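Side-chain contacts in M32 carboxypeptidase (PDB 7A03), which probably cleaves residues from the C-terminal ends of peptides as a metal-dependent carboxypeptidase of the M32 family: residues Thr178-Lys181 against Thr182-Pro186; Lys370-Asp374 against Gly375-Thr379. All coordinates share one frame; numbering follows the deposited sequence.

Both contacts are local, each within one continuous piece of chain, and both mix buried apolar residues with exposed polar ones. They differ in place. Contact 1 lies inside helix 170-192, where hydroxyls double the backbone bonds of a continuing helix; contact 2 lies where helix 358-374 ends, and there a carboxylate takes an N-H and a hydroxyl, and a carbonyl an N-H, of the departing chain. Their centres are about 23 Å apart, yet the same two helices link them. L184 and S185 of contact 1 rest on F360 of helix 358-374, while in helix 170-192 the carbonyl of D174 accepts a hydrogen bond from T178 OG1, and its carboxylate forms a salt bridge with K370.

Contact 1. Residues Thr178-Lys181 against Thr182-Pro186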
loop_
_atom_site.group_PDB
_atom_site.type_symbol
_atom_site.label_atom_id
_atom_site.label_comp_id
_atom_site.label_asym_id
_atom_site.label_seq_id
_atom_site.Cartn_x
_atom_site.Cartn_y
_atom_site.Cartn_z
ATOM N N THR A 178 19.733 -4.087 -2.075
ATOM C CA THR A 178 21.065 -3.884 -2.619
ATOM C C THR A 178 20.980 -3.433 -4.067
ATOM O O THR A 178 21.738 -2.553 -4.496
ATOM C CB THR A 178 21.873 -5.177 -2.486
ATOM O OG1 THR A 178 22.065 -5.476 -1.096
ATOM C CG2 THR A 178 23.242 -5.045 -3.169
ATOM N N GLU A 179 20.040 -4.003 -4.830
ATOM C CA GLU A 179 19.834 -3.521 -6.193
ATOM C C GLU A 179 19.315 -2.084 -6.209
ATOM O O GLU A 179 19.759 -1.269 -7.025
ATOM C CB GLU A 179 18.907 -4.471 -6.952
ATOM C CG GLU A 179 19.597 -5.747 -7.402
ATOM C CD GLU A 179 18.659 -6.936 -7.559
ATOM O OE1 GLU A 179 17.461 -6.818 -7.224
ATOM O OE2 GLU A 179 19.123 -7.993 -8.038
ATOM N N VAL A 180 18.370 -1.759 -5.328
ATOM C CA VAL A 180 17.910 -0.375 -5.205
ATOM C C VAL A 180 19.098 0.559 -5.014
ATOM O O VAL A 180 19.259 1.548 -5.744
ATOM C CB VAL A 180 16.877 -0.232 -4.068
ATOM C CG1 VAL A 180 16.689 1.232 -3.702
ATOM C CG2 VAL A 180 15.551 -0.857 -4.458
ATOM N N LYS A 181 19.962 0.249 -4.047
ATOM C CA LYS A 181 21.119 1.103 -3.795
ATOM C C LYS A 181 21.996 1.196 -5.037
ATOM O O LYS A 181 22.222 2.290 -5.578
ATOM C CB LYS A 181 21.923 0.583 -2.600
ATOM C CG LYS A 181 23.081 1.487 -2.178
ATOM C CD LYS A 181 24.373 1.144 -2.920
ATOM C CE LYS A 181 25.255 2.368 -3.115
ATOM N NZ LYS A 181 26.631 1.975 -3.503
ATOM N N THR A 182 22.449 0.045 -5.537
ATOM C CA THR A 182 23.514 0.054 -6.535
ATOM C C THR A 182 23.027 0.563 -7.881
ATOM O O THR A 182 23.840 1.028 -8.679
ATOM C CB THR A 182 24.108 -1.352 -6.728
ATOM O OG1 THR A 182 23.094 -2.261 -7.145
ATOM C CG2 THR A 182 24.724 -1.863 -5.425
ATOM N N ALA A 183 21.722 0.511 -8.147
ATOM C CA ALA A 183 21.202 0.950 -9.430
ATOM C C ALA A 183 20.584 2.340 -9.373
ATOM O O ALA A 183 20.777 3.130 -10.297
ATOM C CB ALA A 183 20.162 -0.049 -9.950
ATOM N N LEU A 184 19.860 2.678 -8.306
ATOM C CA LEU A 184 19.229 3.987 -8.247
ATOM C C LEU A 184 20.158 5.081 -7.740
ATOM O O LEU A 184 19.932 6.251 -8.069
ATOM C CB LEU A 184 17.952 3.954 -7.402
ATOM C CG LEU A 184 16.861 3.002 -7.898
ATOM C CD1 LEU A 184 15.607 3.188 -7.036
ATOM C CD2 LEU A 184 16.526 3.175 -9.384
ATOM N N SER A 185 21.193 4.776 -6.943
ATOM C CA SER A 185 22.143 5.839 -6.615
ATOM C C SER A 185 22.796 6.437 -7.856
ATOM O O SER A 185 22.814 7.675 -7.979
ATOM C CB SER A 185 23.163 5.390 -5.560
ATOM O OG SER A 185 22.522 4.769 -4.457
ATOM N N PRO A 186 23.332 5.651 -8.798
ATOM C CA PRO A 186 23.886 6.275 -10.012
ATOM C C PRO A 186 22.845 7.034 -10.804
ATOM O O PRO A 186 23.136 8.099 -11.364
ATOM C CB PRO A 186 24.443 5.082 -10.808
ATOM C CG PRO A 186 24.624 3.990 -9.826
ATOM C CD PRO A 186 23.541 4.191 -8.788
#
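T182 hangs from T178 by two bonds, a clear case of a helical hydroxyl folding back onto the carbonyl four residues earlier, here in an alpha-helix that widens into a pi-type turn at 182-184. T182 N lies 2.9 Å from T178 O and T182 OG1 3.0 Å from the same oxygen, the two donors arriving from opposite faces of the carbonyl plane. A chi1 of 59° sets OG1 between the backbone N and the carbonyl carbon, within reach of that oxygen, and leaves T182 CG2 4.2 Å from T178 CG2. One turn earlier T178 OG1 likewise bonds to D174 O. A183 follows with a plainer link, its N 2.9 Å from E179 O but bent to 144° at the hydrogen; its methyl meets F486 and L490 of helix 486-497. L184 turns to the buried side. Its N bonds to V180 O, and L184 CD1 lies 4.0 Å from V180 CG1, the two side chains meeting at a slant, V180 resting on H359 and L184 on F360 of helix 358-374. S185 repeats the double grip: OG is 2.7 Å and N 3.0 Å from K181 O, again from opposite faces. Its chi1 of -49° keeps OG beside its own N, so that both donors face back along the helix, while the aliphatic chain of K181 passes near the hydroxyl. P186 has no N-H to offer the preceding turn, and the helix kinks there; its ring instead brings CD to 4.0 Å from K181 O.

Contact 2. Residues Lys370-Asp374 against Gly375-Thr379; sequences KGLID and GSIST
A chi1 of 72° in D374 and one of 70° in S376 fold each polar group back over its own backbone, and so bring the carboxylate and the hydroxyl together. OD1 takes both donors of S376. S376 OG, 2.8 Å from D374 OD1, approaches on the syn side, whereas S376 N, 2.7 Å from the same oxygen, arrives nearly in line with the C-O bond. The other carboxylate oxygen, OD2, bonds to H155 NE2, so the group is held at both ends, and these donors would be expected to favour its ionised form. With an alanine here, S376 N and OG would probably lose their shared acceptor and H155 NE2 its partner. Between D374 and S376, G375 has a phi of 95°, at which a CB would jam against the carbonyl oxygen of D374. The chain then doubles back over the last turn: I377 N bonds to G371 O at 3.0 Å from above the carbonyl plane, and I377 CG1 comes to 3.8 Å from G371 CA, where a side chain on G371 would collide with I377 CD1. Alongside, L372 CD2 meets I377 CG2 at 4.1 Å. A water bridges the last helical turn and the returning chain, donating to L372 O and to I377 O at 2.8 Å each. Positive-phi glycine after the last helical residue, followed by a chain folded back onto the final turn, is a familiar C-terminal helix stop, here reinforced by an Asx turn from D374 to S376.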
loop_
_atom_site.group_PDB
_atom_site.type_symbol
_atom_site.label_atom_id
_atom_site.label_comp_id
_atom_site.label_asym_id
_atom_site.label_seq_id
_atom_site.Cartn_x
_atom_site.Cartn_y
_atom_site.Cartn_z
ATOM N N LYS A 370 15.285 -4.057 10.635
ATOM C CA LYS A 370 15.986 -5.328 10.675
ATOM C C LYS A 370 16.975 -5.336 11.824
ATOM O O LYS A 370 17.138 -6.360 12.498
ATOM C CB LYS A 370 16.679 -5.570 9.332
ATOM C CG LYS A 370 17.420 -6.896 9.236
ATOM C CD LYS A 370 18.031 -7.095 7.848
ATOM C CE LYS A 370 18.774 -5.855 7.386
ATOM N NZ LYS A 370 19.667 -6.135 6.229
ATOM N N GLY A 371 17.581 -4.176 12.107
ATOM C CA GLY A 371 18.513 -4.087 13.213
ATOM C C GLY A 371 17.822 -3.999 14.552
ATOM O O GLY A 371 18.335 -4.520 15.548
ATOM N N LEU A 372 16.655 -3.356 14.600
ATOM C CA LEU A 372 15.936 -3.272 15.867
ATOM C C LEU A 372 15.477 -4.650 16.307
ATOM O O LEU A 372 15.537 -4.988 17.498
ATOM C CB LEU A 372 14.741 -2.329 15.740
ATOM C CG LEU A 372 15.048 -0.831 15.624
ATOM C CD1 LEU A 372 13.769 -0.057 15.343
ATOM C CD2 LEU A 372 15.730 -0.293 16.880
ATOM N N ILE A 373 15.058 -5.474 15.348
ATOM C CA ILE A 373 14.470 -6.764 15.679
ATOM C C ILE A 373 15.536 -7.829 15.918
ATOM O O ILE A 373 15.321 -8.754 16.711
ATOM C CB ILE A 373 13.437 -7.158 14.610
ATOM C CG1 ILE A 373 12.329 -6.102 14.553
ATOM C CG2 ILE A 373 12.842 -8.523 14.907
ATOM C CD1 ILE A 373 11.599 -5.902 15.882
ATOM N N ASP A 374 16.692 -7.735 15.258
ATOM C CA ASP A 374 17.756 -8.692 15.542
ATOM C C ASP A 374 18.614 -8.299 16.738
ATOM O O ASP A 374 19.390 -9.130 17.224
ATOM C CB ASP A 374 18.583 -9.044 14.293
ATOM C CG ASP A 374 19.493 -7.911 13.816
ATOM O OD1 ASP A 374 19.776 -6.961 14.576
ATOM O OD2 ASP A 374 19.943 -7.985 12.652
ATOM N N GLY A 375 18.476 -7.072 17.232
ATOM C CA GLY A 375 19.239 -6.605 18.365
ATOM C C GLY A 375 20.499 -5.844 18.023
ATOM O O GLY A 375 21.188 -5.379 18.940
ATOM N N SER A 376 20.825 -5.696 16.739
ATOM C CA SER A 376 22.070 -5.040 16.361
ATOM C C SER A 376 21.963 -3.523 16.380
ATOM O O SER A 376 22.990 -2.843 16.447
ATOM C CB SER A 376 22.535 -5.523 14.985
ATOM O OG SER A 376 21.683 -5.035 13.963
ATOM N N ILE A 377 20.753 -2.981 16.328
ATOM C CA ILE A 377 20.507 -1.551 16.440
ATOM C C ILE A 377 19.626 -1.332 17.661
ATOM O O ILE A 377 18.633 -2.044 17.852
ATOM C CB ILE A 377 19.836 -0.990 15.168
ATOM C CG1 ILE A 377 20.747 -1.143 13.950
ATOM C CG2 ILE A 377 19.437 0.478 15.350
ATOM C CD1 ILE A 377 20.088 -0.683 12.644
ATOM N N SER A 378 19.994 -0.364 18.489
ATOM C CA SER A 378 19.225 -0.034 19.677
ATOM C C SER A 378 18.316 1.159 19.405
ATOM O O SER A 378 18.543 1.951 18.488
ATOM C CB SER A 378 20.157 0.276 20.855
ATOM O OG SER A 378 19.576 1.247 21.709
ATOM N N THR A 379 17.270 1.275 20.218
ATOM C CA THR A 379 16.394 2.435 20.168
ATOM C C THR A 379 17.007 3.662 20.828
ATOM O O THR A 379 16.498 4.772 20.637
ATOM C CB THR A 379 15.058 2.100 20.831
ATOM O OG1 THR A 379 14.236 3.268 20.876
ATOM C CG2 THR A 379 15.289 1.614 22.231
HETATM O O HOH W 1 16.917 -3.603 19.457
#